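Local coordinates for malate dehydrogenase (Naegleria fowleri, PDB 6UM4), which probably catalyses the reversible, NAD(P)-dependent interconversion of malate and oxaloacetate, as in other malate dehydrogenases, at residues 341-344 with 345-349. Sequence-based numbering, arbitrary orientation.
Sequences KHMH and DWVLG
His342 sets the edge of its imidazole toward the face of the Trp346 benzo ring, one turn further along the C-terminal end of helix 332-348. The pair is an offset edge-to-face stack: ring planes stand at 85°, and NE2 of His342 comes within 3.6 Å of CE3 of Trp346. That same nitrogen is hydrogen-bonded to Thr246, which ties the imidazole to the Rossmann-type nucleotide-binding domain. Met343 reaches the indole at its edge, a Met-aromatic contact with SD 3.7 Å from CE3 of Trp346; the bend at chi2 (-58°) sets SD there. Met343 also packs on Leu220 and Ile178 of the parallel sheet, while Trp346 touches Met356, so side chains of this helix face pack on both that sheet and antiparallel strand 353-359. On another side, His344 ND1 donates to Asp345 OD1 (2.9 Å, 164° at the hydrogen); OD1 lies in the imidazole plane, and the N-H reaches it from the anti side, somewhat out of the carboxylate plane. Asp345 OD2 forms a salt bridge with Arg250 and accepts a hydrogen bond from Asn350, which should hold the carboxylate firmly. The i+4 backbone pattern runs to Gly349, whose N bonds Asp345 O before positive phi ends the helix. Leu348 crosses His344 at about a right angle, its CD1 3.6 Å from His344 CD2.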
# COMPACT_ATOMS: atom_id res chain seq x y z
N LYS A 341 -0.75 1.30 -11.16
CA LYS A 341 -0.19 2.07 -12.27
C LYS A 341 -0.96 1.82 -13.57
O LYS A 341 -1.23 2.76 -14.34
CB LYS A 341 1.30 1.76 -12.45
CG LYS A 341 2.25 2.41 -11.40
CD LYS A 341 3.68 1.96 -11.67
CE LYS A 341 4.71 2.80 -10.91
NZ LYS A 341 4.82 2.46 -9.46
N HIS A 342 -1.30 0.57 -13.84
CA HIS A 342 -2.04 0.25 -15.06
C HIS A 342 -3.37 1.02 -15.11
O HIS A 342 -3.69 1.66 -16.11
CB HIS A 342 -2.27 -1.25 -15.16
CG HIS A 342 -3.12 -1.67 -16.34
ND1 HIS A 342 -2.64 -2.49 -17.35
CD2 HIS A 342 -4.40 -1.39 -16.67
CE1 HIS A 342 -3.60 -2.69 -18.24
NE2 HIS A 342 -4.67 -2.03 -17.86
N MET A 343 -4.17 0.93 -14.04
CA MET A 343 -5.46 1.62 -14.04
C MET A 343 -5.28 3.13 -14.06
O MET A 343 -6.00 3.84 -14.79
CB MET A 343 -6.29 1.21 -12.82
CG MET A 343 -6.72 -0.21 -12.86
SD MET A 343 -7.67 -0.49 -14.35
CE MET A 343 -8.91 0.82 -14.25
N HIS A 344 -4.34 3.64 -13.27
CA HIS A 344 -4.11 5.07 -13.20
C HIS A 344 -3.81 5.65 -14.58
O HIS A 344 -4.41 6.65 -14.98
CB HIS A 344 -2.96 5.36 -12.24
CG HIS A 344 -2.50 6.78 -12.30
ND1 HIS A 344 -1.63 7.23 -13.28
CD2 HIS A 344 -2.81 7.85 -11.54
CE1 HIS A 344 -1.43 8.52 -13.11
NE2 HIS A 344 -2.12 8.92 -12.06
N ASP A 345 -2.86 5.04 -15.30
CA ASP A 345 -2.52 5.49 -16.65
C ASP A 345 -3.68 5.29 -17.63
O ASP A 345 -3.92 6.15 -18.50
CB ASP A 345 -1.26 4.74 -17.12
CG ASP A 345 -0.01 5.07 -16.27
OD1 ASP A 345 -0.09 5.97 -15.40
OD2 ASP A 345 1.05 4.43 -16.47
N TRP A 346 -4.42 4.19 -17.51
CA TRP A 346 -5.58 3.96 -18.38
C TRP A 346 -6.58 5.11 -18.28
O TRP A 346 -7.11 5.59 -19.29
CB TRP A 346 -6.25 2.64 -18.01
CG TRP A 346 -7.08 1.96 -19.10
CD1 TRP A 346 -7.34 2.43 -20.35
CD2 TRP A 346 -7.71 0.67 -19.01
NE1 TRP A 346 -8.10 1.51 -21.06
CE2 TRP A 346 -8.33 0.42 -20.26
CE3 TRP A 346 -7.81 -0.30 -18.00
CZ2 TRP A 346 -9.04 -0.75 -20.53
CZ3 TRP A 346 -8.51 -1.48 -18.27
CH2 TRP A 346 -9.13 -1.69 -19.52
N VAL A 347 -6.82 5.59 -17.06
CA VAL A 347 -7.82 6.62 -16.79
C VAL A 347 -7.26 8.03 -16.94
O VAL A 347 -7.92 8.91 -17.49
CB VAL A 347 -8.40 6.41 -15.38
CG1 VAL A 347 -9.30 7.56 -14.97
CG2 VAL A 347 -9.11 5.07 -15.29
N LEU A 348 -6.05 8.29 -16.44
CA LEU A 348 -5.53 9.65 -16.41
C LEU A 348 -4.44 9.92 -17.43
O LEU A 348 -4.05 11.08 -17.59
CB LEU A 348 -5.02 9.98 -15.00
CG LEU A 348 -6.10 9.89 -13.90
CD1 LEU A 348 -5.50 10.02 -12.52
CD2 LEU A 348 -7.21 10.91 -14.11
N GLY A 349 -3.94 8.90 -18.12
CA GLY A 349 -2.96 9.10 -19.17
C GLY A 349 -1.54 9.06 -18.64
O GLY A 349 -1.27 9.21 -17.45